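Local structure of oxidoreductase, short-chain dehydrogenase/reductase family (Aeromonas hydrophila subsp. hydrophila, 3L6E) at residues S31-R36 and D65-A70; G22-G27 and N49-I54; L176-I181 and A205-A210; S13-A18 and V133-A138. The protein probably acts as an NAD(P)(H)-dependent short-chain oxidoreductase, possibly reducing 3-dehydrosphinganine in sphingolipid metabolism. All coordinates share one frame; numbering follows the deposited sequence.

In the fold
The four contacts pack helices onto the one parallel sheet of a Rossmann-type chain. Contact 1 lies against helix 61-75, while contacts 2, 3 and 4 involve helices 14-25 and 200-210. Contacts 1 and 2 meet in the sheet, where strands 29-34 and 51-55 are neighbours and Met32 N lies 2.8 Å from Ile52 O. Contacts 3 and 4 are closest, with centres about 9 Å apart; their strands pair through Gly180 N and Ser136 O, 2.7 Å apart. The Arg26-Asp209 salt bridge links contact 2 to contact 3, whose centre is about 23 Å from that of contact 1. The sulfate of contact 1 is also bonded to Gly12 N, just before contact 4.

Contact 1: residues S31-R36 and D65-A70; sequences SMMGRR and DVAFAA. With SO4 (sulfate ion), chain C.
One face of the Phe68 ring is covered by the terminal methyl of Met33, a selenomethionine: CE stands 3.8 Å from the ring centroid and only 10° off the normal. The CE methyl makes a CH-pi contact and SE, over the same face 4.2 Å from the centroid, a Met-aromatic one, the two side chains roughly perpendicular. At the C-terminal end of 31-36 the Arg36 guanidinium takes a sulfate, probably from the crystallisation liquor, at its edge, in its plane. Its NE bonds O1 at 2.7 Å and NH1 bonds O4 at 2.8 Å, a two-pronged grip on the anion. Met33 runs extended beyond CG (chi2 -180°), which carries its tip from the strand onto the helix, where CE lies 3.3 Å from Ala67 O and SE rests against Ala67 CB. Backbone completes the anion site: Arg35 N points almost straight at sulfate O2 (2.7 Å), Gly12 N adds another bond, and Gly34 CA, carrying no side chain, comes within 3.3 Å of O3. Apolar packing thus joins strand 29-34 to helix 61-75, while the strand's C-terminal end forms an anion pocket consistent with the Rossmann-fold site where related NADP-dependent enzymes hold the adenosine 2'-phosphate.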
loop_
_atom_site.group_PDB
_atom_site.type_symbol
_atom_site.label_atom_id
_atom_site.label_comp_id
_atom_site.label_asym_id
_atom_site.label_seq_id
_atom_site.Cartn_x
_atom_site.Cartn_y
_atom_site.Cartn_z
ATOM N N SER A 31 -15.567 -8.673 16.022
ATOM C CA SER A 31 -16.710 -7.937 16.545
ATOM C C SER A 31 -17.207 -6.998 15.446
ATOM O O SER A 31 -16.545 -5.997 15.117
ATOM C CB SER A 31 -16.326 -7.140 17.784
ATOM O OG SER A 31 -16.177 -7.994 18.891
HETATM N N MSE A 32 -18.341 -7.345 14.856
HETATM C CA MSE A 32 -18.888 -6.559 13.745
HETATM C C MSE A 32 -19.733 -5.408 14.276
HETATM O O MSE A 32 -20.706 -5.632 14.982
HETATM C CB MSE A 32 -19.741 -7.446 12.833
HETATM C CG MSE A 32 -19.044 -8.706 12.354
HETATM SE SE MSE A 32 -20.189 -9.811 11.228
HETATM C CE MSE A 32 -21.678 -10.093 12.448
HETATM N N MSE A 33 -19.372 -4.180 13.939
HETATM C CA MSE A 33 -20.225 -3.041 14.295
HETATM C C MSE A 33 -20.888 -2.427 13.073
HETATM O O MSE A 33 -20.222 -2.168 12.078
HETATM C CB MSE A 33 -19.437 -1.976 15.044
HETATM C CG MSE A 33 -18.874 -2.480 16.371
HETATM SE SE MSE A 33 -17.887 -1.076 17.269
HETATM C CE MSE A 33 -17.201 -2.154 18.765
ATOM N N GLY A 34 -22.198 -2.201 13.164
ATOM C CA GLY A 34 -22.952 -1.646 12.056
ATOM C C GLY A 34 -24.281 -1.040 12.453
ATOM O O GLY A 34 -24.845 -1.359 13.499
ATOM N N ARG A 35 -24.769 -0.141 11.607
ATOM C CA ARG A 35 -26.052 0.540 11.820
ATOM C C ARG A 35 -27.245 -0.336 11.436
ATOM O O ARG A 35 -28.354 -0.125 11.921
ATOM C CB ARG A 35 -26.085 1.811 10.969
ATOM C CG ARG A 35 -25.956 3.108 11.727
ATOM C CD ARG A 35 -27.282 3.858 11.735
ATOM N NE ARG A 35 -28.169 3.448 12.825
ATOM C CZ ARG A 35 -29.285 4.091 13.172
ATOM N NH1 ARG A 35 -29.672 5.187 12.516
ATOM N NH2 ARG A 35 -30.018 3.637 14.178
ATOM N N ARG A 36 -27.009 -1.310 10.561
ATOM C CA ARG A 36 -28.077 -2.079 9.920
ATOM C C ARG A 36 -28.116 -3.517 10.406
ATOM O O ARG A 36 -27.335 -4.363 9.945
ATOM C CB ARG A 36 -27.903 -2.058 8.396
ATOM C CG ARG A 36 -28.313 -0.759 7.733
ATOM C CD ARG A 36 -27.925 -0.760 6.263
ATOM N NE ARG A 36 -26.485 -0.627 6.064
ATOM C CZ ARG A 36 -25.893 -0.622 4.874
ATOM N NH1 ARG A 36 -24.571 -0.486 4.776
ATOM N NH2 ARG A 36 -26.624 -0.751 3.778
ATOM N N ASP A 65 -19.226 4.194 23.238
ATOM C CA ASP A 65 -18.838 3.628 24.530
ATOM C C ASP A 65 -19.479 2.262 24.767
ATOM O O ASP A 65 -18.798 1.315 25.171
ATOM C CB ASP A 65 -19.227 4.581 25.676
ATOM C CG ASP A 65 -18.351 5.833 25.742
ATOM O OD1 ASP A 65 -17.121 5.746 25.529
ATOM O OD2 ASP A 65 -18.894 6.921 26.041
ATOM N N VAL A 66 -20.785 2.180 24.503
ATOM C CA VAL A 66 -21.580 0.976 24.729
ATOM C C VAL A 66 -21.167 -0.148 23.786
ATOM O O VAL A 66 -20.960 -1.285 24.215
ATOM C CB VAL A 66 -23.106 1.281 24.605
ATOM C CG1 VAL A 66 -23.939 0.007 24.657
ATOM C CG2 VAL A 66 -23.560 2.244 25.715
ATOM N N ALA A 67 -21.029 0.185 22.506
ATOM C CA ALA A 67 -20.688 -0.787 21.473
ATOM C C ALA A 67 -19.306 -1.402 21.696
ATOM O O ALA A 67 -19.116 -2.590 21.457
ATOM C CB ALA A 67 -20.769 -0.144 20.078
ATOM N N PHE A 68 -18.347 -0.588 22.135
ATOM C CA PHE A 68 -16.997 -1.078 22.368
ATOM C C PHE A 68 -16.906 -1.934 23.629
ATOM O O PHE A 68 -16.116 -2.886 23.670
ATOM C CB PHE A 68 -15.974 0.072 22.367
ATOM C CG PHE A 68 -15.402 0.378 20.996
ATOM C CD1 PHE A 68 -14.207 -0.202 20.580
ATOM C CD2 PHE A 68 -16.059 1.236 20.120
ATOM C CE1 PHE A 68 -13.666 0.067 19.308
ATOM C CE2 PHE A 68 -15.535 1.519 18.852
ATOM C CZ PHE A 68 -14.334 0.933 18.439
ATOM N N ALA A 69 -17.740 -1.611 24.628
ATOM C CA ALA A 69 -17.835 -2.362 25.874
ATOM C C ALA A 69 -18.326 -3.792 25.656
ATOM O O ALA A 69 -17.840 -4.718 26.303
ATOM C CB ALA A 69 -18.738 -1.637 26.895
ATOM N N ALA A 70 -19.288 -3.962 24.747
ATOM C CA ALA A 70 -19.774 -5.287 24.378
ATOM C C ALA A 70 -18.708 -6.055 23.582
ATOM O O ALA A 70 -18.498 -7.257 23.806
ATOM C CB ALA A 70 -21.086 -5.182 23.587
HETATM S S SO4 C . -23.453 -0.472 8.285
HETATM O O1 SO4 C . -24.760 -1.076 8.067
HETATM O O2 SO4 C . -23.520 0.568 9.307
HETATM O O3 SO4 C . -22.599 -1.561 8.740
HETATM O O4 SO4 C . -22.975 0.115 7.028
#

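Contact 2: residues G22-G27 and N49-I54; sequences GLVERG and NAVIGI. Unlike the reference sequence in segment 49-54: Asn49 (reference Lys).
Val24 alone represents the helix in this contact, and it works as a fork: its two methyls straddle Ala50 CB, and CG2 also reaches Val51. CG1 meets Ala50 CB at 3.9 Å, and CG2 meets Val51 CG1 at 3.8 Å. The torsion chi1 of 165° sets CG1 opposite the backbone N and CG2 opposite the carbonyl carbon, which spreads the two branches over the two residues. Ala50 CB also lies 4.1 Å from Val24 CG2, filling the notch between the prongs. The two valine side chains cross at about a right angle, and CG1 is the branch that Val51 offers. All of this is van der Waals contact, small in extent and partly buried. Val30 of the intervening strand 29-34 touches both Val24 and Val51, adding to the same apolar patch. Beyond Val24 the helix ends in a Schellman motif: Gly27, with a positive phi of 87°, gives its N to Val24 O at 2.8 Å, while His28 N reaches Leu23 O. Arg26, at the exit, forms a salt bridge with Asp209 of helix 200-210. The touching residues therefore join the C-terminal end of the first helix to the 3-10 turn and first residue of strand 51-55, an outermost strand of the sheet within this chain, an arrangement that belongs to the beta-alpha-beta-alpha-beta half of a Rossmann fold.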
loop_
_atom_site.group_PDB
_atom_site.type_symbol
_atom_site.label_atom_id
_atom_site.label_comp_id
_atom_site.label_asym_id
_atom_site.label_seq_id
_atom_site.Cartn_x
_atom_site.Cartn_y
_atom_site.Cartn_z
ATOM N N GLY A 22 -12.850 -12.212 5.353
ATOM C CA GLY A 22 -11.436 -12.486 5.103
ATOM C C GLY A 22 -10.626 -12.729 6.354
ATOM O O GLY A 22 -9.774 -13.617 6.377
ATOM N N LEU A 23 -10.885 -11.926 7.387
ATOM C CA LEU A 23 -10.235 -12.060 8.690
ATOM C C LEU A 23 -10.687 -13.337 9.393
ATOM O O LEU A 23 -9.919 -13.960 10.125
ATOM C CB LEU A 23 -10.557 -10.844 9.576
ATOM C CG LEU A 23 -9.989 -9.467 9.208
ATOM C CD1 LEU A 23 -10.872 -8.332 9.712
ATOM C CD2 LEU A 23 -8.554 -9.289 9.694
ATOM N N VAL A 24 -11.939 -13.733 9.173
ATOM C CA VAL A 24 -12.427 -14.999 9.728
ATOM C C VAL A 24 -11.707 -16.186 9.090
ATOM O O VAL A 24 -11.246 -17.102 9.799
ATOM C CB VAL A 24 -13.954 -15.153 9.591
ATOM C CG1 VAL A 24 -14.395 -16.631 9.838
ATOM C CG2 VAL A 24 -14.658 -14.210 10.555
ATOM N N GLU A 25 -11.631 -16.165 7.759
ATOM C CA GLU A 25 -10.915 -17.187 6.986
ATOM C C GLU A 25 -9.434 -17.265 7.387
ATOM O O GLU A 25 -8.833 -18.329 7.313
ATOM C CB GLU A 25 -11.049 -16.932 5.473
ATOM C CG GLU A 25 -12.455 -17.178 4.907
ATOM C CD GLU A 25 -12.572 -16.917 3.399
ATOM O OE1 GLU A 25 -11.620 -16.362 2.802
ATOM O OE2 GLU A 25 -13.621 -17.265 2.813
ATOM N N ARG A 26 -8.858 -16.136 7.814
ATOM C CA ARG A 26 -7.477 -16.113 8.311
ATOM C C ARG A 26 -7.384 -16.436 9.826
ATOM O O ARG A 26 -6.341 -16.226 10.460
ATOM C CB ARG A 26 -6.786 -14.781 7.952
ATOM C CG ARG A 26 -6.565 -14.553 6.437
ATOM C CD ARG A 26 -6.501 -13.050 6.092
ATOM N NE ARG A 26 -6.545 -12.759 4.644
ATOM C CZ ARG A 26 -5.532 -12.267 3.929
ATOM N NH1 ARG A 26 -5.681 -12.026 2.627
ATOM N NH2 ARG A 26 -4.364 -12.007 4.507
ATOM N N GLY A 27 -8.481 -16.943 10.389
ATOM C CA GLY A 27 -8.503 -17.426 11.771
ATOM C C GLY A 27 -8.801 -16.451 12.902
ATOM O O GLY A 27 -8.585 -16.798 14.064
ATOM N N ASN A 49 -20.084 -18.589 15.273
ATOM C CA ASN A 49 -19.420 -18.241 16.532
ATOM C C ASN A 49 -18.092 -17.500 16.370
ATOM O O ASN A 49 -17.465 -17.114 17.353
ATOM C CB ASN A 49 -19.280 -19.473 17.456
ATOM C CG ASN A 49 -18.484 -20.630 16.831
ATOM O OD1 ASN A 49 -17.895 -21.437 17.550
ATOM N ND2 ASN A 49 -18.486 -20.730 15.506
ATOM N N ALA A 50 -17.691 -17.290 15.121
ATOM C CA ALA A 50 -16.506 -16.528 14.786
ATOM C C ALA A 50 -16.728 -15.013 14.930
ATOM O O ALA A 50 -15.773 -14.243 14.976
ATOM C CB ALA A 50 -16.059 -16.864 13.377
ATOM N N VAL A 51 -17.987 -14.596 15.020
ATOM C CA VAL A 51 -18.327 -13.171 15.028
ATOM C C VAL A 51 -19.480 -12.870 15.975
ATOM O O VAL A 51 -20.214 -13.765 16.373
ATOM C CB VAL A 51 -18.742 -12.660 13.606
ATOM C CG1 VAL A 51 -17.577 -12.773 12.592
ATOM C CG2 VAL A 51 -19.978 -13.400 13.112
ATOM N N ILE A 52 -19.623 -11.596 16.319
ATOM C CA ILE A 52 -20.864 -11.070 16.881
ATOM C C ILE A 52 -21.246 -9.783 16.171
ATOM O O ILE A 52 -20.379 -8.983 15.802
ATOM C CB ILE A 52 -20.742 -10.693 18.366
ATOM C CG1 ILE A 52 -19.294 -10.353 18.688
ATOM C CG2 ILE A 52 -21.291 -11.777 19.240
ATOM C CD1 ILE A 52 -19.133 -9.155 19.541
ATOM N N GLY A 53 -22.549 -9.581 16.030
ATOM C CA GLY A 53 -23.099 -8.324 15.561
ATOM C C GLY A 53 -23.432 -7.432 16.740
ATOM O O GLY A 53 -24.278 -7.769 17.568
ATOM N N ILE A 54 -22.736 -6.306 16.824
ATOM C CA ILE A 54 -23.092 -5.248 17.754
ATOM C C ILE A 54 -23.737 -4.146 16.922
ATOM O O ILE A 54 -23.111 -3.584 16.027
ATOM C CB ILE A 54 -21.839 -4.690 18.477
ATOM C CG1 ILE A 54 -21.157 -5.781 19.300
ATOM C CG2 ILE A 54 -22.199 -3.491 19.337
ATOM C CD1 ILE A 54 -19.663 -5.611 19.353
#

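Contact 3: residues L176-I181 and A205-A210; sequences LYPSGI and AYMLDA
Leu176 and Met207, a selenomethionine, make the main apolar meeting, their side chains crossing obliquely and both setting out toward the opposite segment. The modelled approach of the Met207 methyl to the leucine is too short to be real, so the exact place of that methyl is doubtful although the pairing itself is clear. The selenium gives a sounder measure: SE lies 4.1 Å from Pro178 CG, the proline ring and the Met207 side chain standing at about a right angle. An extended chi2 (172°) carries SE out from the helix to the proline. Leu19 of helix 14-25 also touches Met207, extending the apolar layer between sheet and helices.

Backbone hydrogen bonds fix the strand: Leu176 pairs with Asn132 and Leu134, and Pro178, through its carbonyl O, with Ser136 N. In the helix, Asp209 N bonds Ala205 O at 3.1 Å and Ala210 N bonds Tyr206 O at 2.9 Å.

Charged and aromatic groups lie on other sides of the two segments. Asp209 bridges to Arg26, Tyr177 stacks its ring on Phe223, and Tyr206 bonds Glu212 O of the second subunit and makes a cation-pi contact with Arg214 of that subunit. Helix 200-210 connects the parallel strands 171-181 and 217-226, neighbours in the sheet, as a beta-alpha-beta crossover in the C-terminal half of the Rossmann-type fold. The chemistry implies that hydrophobic burial holds strand 171-181 to this helix, while Tyr206 on the same helix makes polar contacts to the second subunit.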
loop_
_atom_site.group_PDB
_atom_site.type_symbol
_atom_site.label_atom_id
_atom_site.label_comp_id
_atom_site.label_asym_id
_atom_site.label_seq_id
_atom_site.Cartn_x
_atom_site.Cartn_y
_atom_site.Cartn_z
ATOM N N LEU A 176 -6.131 3.348 4.658
ATOM C CA LEU A 176 -6.318 2.540 3.454
ATOM C C LEU A 176 -7.289 3.244 2.498
ATOM O O LEU A 176 -8.345 3.682 2.924
ATOM C CB LEU A 176 -6.871 1.153 3.824
ATOM C CG LEU A 176 -6.166 0.421 4.986
ATOM C CD1 LEU A 176 -7.036 -0.665 5.579
ATOM C CD2 LEU A 176 -4.823 -0.143 4.586
ATOM N N TYR A 177 -6.916 3.317 1.215
ATOM C CA TYR A 177 -7.646 4.086 0.215
ATOM C C TYR A 177 -8.077 3.261 -1.010
ATOM O O TYR A 177 -7.381 3.236 -2.021
ATOM C CB TYR A 177 -6.778 5.265 -0.242
ATOM C CG TYR A 177 -6.321 6.170 0.879
ATOM C CD1 TYR A 177 -5.249 5.799 1.736
ATOM C CD2 TYR A 177 -6.925 7.405 1.074
ATOM C CE1 TYR A 177 -4.815 6.657 2.751
ATOM C CE2 TYR A 177 -6.507 8.268 2.074
ATOM C CZ TYR A 177 -5.448 7.899 2.908
ATOM O OH TYR A 177 -5.065 8.760 3.918
ATOM N N PRO A 178 -9.185 2.541 -0.904
ATOM C CA PRO A 178 -9.761 1.889 -2.084
ATOM C C PRO A 178 -10.525 2.921 -2.891
ATOM O O PRO A 178 -11.564 3.370 -2.432
ATOM C CB PRO A 178 -10.797 0.919 -1.493
ATOM C CG PRO A 178 -10.756 1.099 0.004
ATOM C CD PRO A 178 -10.024 2.368 0.293
ATOM N N SER A 179 -10.017 3.301 -4.059
ATOM C CA SER A 179 -10.717 4.234 -4.949
ATOM C C SER A 179 -11.407 3.499 -6.077
ATOM O O SER A 179 -10.747 2.921 -6.948
ATOM C CB SER A 179 -9.750 5.244 -5.559
ATOM O OG SER A 179 -9.527 6.323 -4.681
ATOM N N GLY A 180 -12.737 3.529 -6.069
ATOM C CA GLY A 180 -13.515 2.988 -7.183
ATOM C C GLY A 180 -14.391 1.817 -6.795
ATOM O O GLY A 180 -14.609 0.903 -7.595
ATOM N N ILE A 181 -14.896 1.847 -5.569
ATOM C CA ILE A 181 -15.808 0.819 -5.102
ATOM C C ILE A 181 -17.249 1.137 -5.569
ATOM O O ILE A 181 -17.585 2.299 -5.827
ATOM C CB ILE A 181 -15.683 0.617 -3.565
ATOM C CG1 ILE A 181 -16.074 -0.810 -3.165
ATOM C CG2 ILE A 181 -16.454 1.685 -2.788
ATOM C CD1 ILE A 181 -14.915 -1.804 -3.201
ATOM N N ALA A 205 -8.677 -8.129 0.052
ATOM C CA ALA A 205 -7.525 -9.031 -0.033
ATOM C C ALA A 205 -6.210 -8.276 -0.031
ATOM O O ALA A 205 -5.261 -8.688 0.657
ATOM C CB ALA A 205 -7.642 -9.977 -1.259
ATOM N N TYR A 206 -6.146 -7.173 -0.788
ATOM C CA TYR A 206 -5.000 -6.261 -0.709
ATOM C C TYR A 206 -4.827 -5.679 0.682
ATOM O O TYR A 206 -3.716 -5.614 1.185
ATOM C CB TYR A 206 -5.133 -5.078 -1.676
ATOM C CG TYR A 206 -4.787 -5.406 -3.103
ATOM C CD1 TYR A 206 -3.552 -5.973 -3.431
ATOM C CD2 TYR A 206 -5.698 -5.165 -4.122
ATOM C CE1 TYR A 206 -3.246 -6.284 -4.754
ATOM C CE2 TYR A 206 -5.394 -5.457 -5.423
ATOM C CZ TYR A 206 -4.173 -6.003 -5.735
ATOM O OH TYR A 206 -3.906 -6.292 -7.054
HETATM N N MSE A 207 -5.938 -5.229 1.264
HETATM C CA MSE A 207 -5.951 -4.554 2.559
HETATM C C MSE A 207 -5.493 -5.503 3.680
HETATM O O MSE A 207 -4.649 -5.139 4.498
HETATM C CB MSE A 207 -7.344 -3.978 2.860
HETATM C CG MSE A 207 -7.777 -2.856 1.920
HETATM SE SE MSE A 207 -9.655 -2.270 2.136
HETATM C CE MSE A 207 -9.474 -1.170 3.685
ATOM N N LEU A 208 -6.035 -6.715 3.689
ATOM C CA LEU A 208 -5.684 -7.700 4.707
ATOM C C LEU A 208 -4.255 -8.216 4.554
ATOM O O LEU A 208 -3.585 -8.471 5.547
ATOM C CB LEU A 208 -6.667 -8.868 4.724
ATOM C CG LEU A 208 -8.127 -8.535 5.029
ATOM C CD1 LEU A 208 -8.990 -9.783 4.877
ATOM C CD2 LEU A 208 -8.310 -7.904 6.385
ATOM N N ASP A 209 -3.784 -8.365 3.320
ATOM C CA ASP A 209 -2.368 -8.666 3.134
ATOM C C ASP A 209 -1.539 -7.512 3.686
ATOM O O ASP A 209 -0.550 -7.724 4.353
ATOM C CB ASP A 209 -2.004 -8.921 1.676
ATOM C CG ASP A 209 -2.484 -10.262 1.174
ATOM O OD1 ASP A 209 -3.156 -10.989 1.929
ATOM O OD2 ASP A 209 -2.184 -10.594 0.009
ATOM N N ALA A 210 -1.949 -6.291 3.398
ATOM C CA ALA A 210 -1.208 -5.138 3.853
ATOM C C ALA A 210 -1.214 -5.069 5.397
ATOM O O ALA A 210 -0.256 -4.627 5.993
ATOM C CB ALA A 210 -1.775 -3.880 3.246
#

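Contact 4: residues S13-A18 and V133-A138; sequences SGLGRA and VLSSAA
Leu15 and Val133 reach toward each other tip to tip, with Leu15 CD2 3.7 Å from Val133 CG1 and 4.1 Å from Val133 CG2. The other leucine branch touches a serine by its carbon: Leu15 CD1 is 4.0 Å from Ser135 CB. Leucine thus splits its two methyls between the residues, its chi1 of -146° being far from staggered. Val133 sets CG1 opposite its backbone N (chi1 -177°), which brings that branch onto the leucine. Around this first shell, Cys84 touches both Leu15 and Val133, while Pro178 packs against Val133. Behind Leu15, Ser13 caps the helix: Gly16 N bonds Ser13 OG at 2.7 Å, and the same hydroxyl is tied to Gly10 O. Gly16, lacking a side chain, lets that hydroxyl sit close to the helix's first turn. This turn lies in the glycine-rich loop and helix start that hold the dinucleotide in the SDR family. Further along the strand, Ser136 OG bonds Lys152 NZ in the region where the family's active site lies. The contact is hydrophobic: van der Waals packing joins the first turn of helix 14-25, just after the probable cofactor loop, to strand 128-137, while Ser13 OG and Ser136 OG have hydrogen-bond partners elsewhere.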
loop_
_atom_site.group_PDB
_atom_site.type_symbol
_atom_site.label_atom_id
_atom_site.label_comp_id
_atom_site.label_asym_id
_atom_site.label_seq_id
_atom_site.Cartn_x
_atom_site.Cartn_y
_atom_site.Cartn_z
ATOM N N SER A 13 -21.457 -3.035 5.251
ATOM C CA SER A 13 -21.076 -2.583 3.893
ATOM C C SER A 13 -20.466 -3.738 3.086
ATOM O O SER A 13 -19.975 -4.715 3.664
ATOM C CB SER A 13 -20.085 -1.417 3.973
ATOM O OG SER A 13 -18.877 -1.828 4.616
ATOM N N GLY A 14 -20.507 -3.640 1.759
ATOM C CA GLY A 14 -19.941 -4.677 0.889
ATOM C C GLY A 14 -18.493 -4.893 1.286
ATOM O O GLY A 14 -18.019 -6.032 1.392
ATOM N N LEU A 15 -17.822 -3.769 1.535
ATOM C CA LEU A 15 -16.439 -3.690 1.988
ATOM C C LEU A 15 -16.243 -4.301 3.371
ATOM O O LEU A 15 -15.373 -5.157 3.557
ATOM C CB LEU A 15 -16.032 -2.219 2.018
ATOM C CG LEU A 15 -14.621 -1.733 1.694
ATOM C CD1 LEU A 15 -14.698 -0.503 0.793
ATOM C CD2 LEU A 15 -13.864 -1.401 2.970
ATOM N N GLY A 16 -17.028 -3.842 4.343
ATOM C CA GLY A 16 -16.963 -4.400 5.702
ATOM C C GLY A 16 -17.277 -5.891 5.792
ATOM O O GLY A 16 -16.643 -6.617 6.581
ATOM N N ARG A 17 -18.252 -6.339 4.985
ATOM C CA ARG A 17 -18.577 -7.764 4.821
ATOM C C ARG A 17 -17.346 -8.519 4.355
ATOM O O ARG A 17 -16.916 -9.469 5.012
ATOM C CB ARG A 17 -19.699 -7.973 3.788
ATOM C CG ARG A 17 -21.103 -8.249 4.311
ATOM C CD ARG A 17 -22.018 -8.826 3.186
ATOM N NE ARG A 17 -21.271 -9.621 2.200
ATOM C CZ ARG A 17 -21.511 -10.895 1.879
ATOM N NH1 ARG A 17 -20.754 -11.502 0.979
ATOM N NH2 ARG A 17 -22.504 -11.563 2.450
ATOM N N ALA A 18 -16.753 -8.083 3.239
ATOM C CA ALA A 18 -15.608 -8.789 2.659
ATOM C C ALA A 18 -14.419 -8.854 3.629
ATOM O O ALA A 18 -13.744 -9.880 3.740
ATOM C CB ALA A 18 -15.181 -8.146 1.319
ATOM N N VAL A 133 -10.532 3.145 6.763
ATOM C CA VAL A 133 -10.861 3.051 5.346
ATOM C C VAL A 133 -11.452 4.386 4.890
ATOM O O VAL A 133 -12.498 4.812 5.373
ATOM C CB VAL A 133 -11.856 1.906 5.034
ATOM C CG1 VAL A 133 -12.103 1.803 3.520
ATOM C CG2 VAL A 133 -11.313 0.598 5.528
ATOM N N LEU A 134 -10.736 5.064 4.002
ATOM C CA LEU A 134 -11.242 6.268 3.373
ATOM C C LEU A 134 -11.686 5.910 1.932
ATOM O O LEU A 134 -11.028 6.242 0.954
ATOM C CB LEU A 134 -10.184 7.384 3.438
ATOM C CG LEU A 134 -9.741 7.901 4.829
ATOM C CD1 LEU A 134 -8.858 6.905 5.604
ATOM C CD2 LEU A 134 -8.988 9.201 4.676
ATOM N N SER A 135 -12.802 5.193 1.819
ATOM C CA SER A 135 -13.224 4.630 0.527
ATOM C C SER A 135 -13.788 5.685 -0.429
ATOM O O SER A 135 -14.267 6.741 -0.000
ATOM C CB SER A 135 -14.208 3.477 0.724
ATOM O OG SER A 135 -15.360 3.899 1.433
ATOM N N SER A 136 -13.706 5.400 -1.726
ATOM C CA SER A 136 -14.043 6.383 -2.746
ATOM C C SER A 136 -14.947 5.760 -3.805
ATOM O O SER A 136 -14.471 5.202 -4.799
ATOM C CB SER A 136 -12.765 6.945 -3.374
ATOM O OG SER A 136 -12.875 8.334 -3.608
ATOM N N ALA A 137 -16.254 5.870 -3.571
ATOM C CA ALA A 137 -17.297 5.291 -4.431
ATOM C C ALA A 137 -17.209 5.733 -5.889
ATOM O O ALA A 137 -17.108 6.928 -6.184
ATOM C CB ALA A 137 -18.672 5.610 -3.865
ATOM N N ALA A 138 -17.245 4.754 -6.791
ATOM C CA ALA A 138 -17.191 5.008 -8.232
ATOM C C ALA A 138 -18.428 5.746 -8.775
ATOM O O ALA A 138 -19.503 5.160 -8.933
ATOM C CB ALA A 138 -16.959 3.699 -8.999
#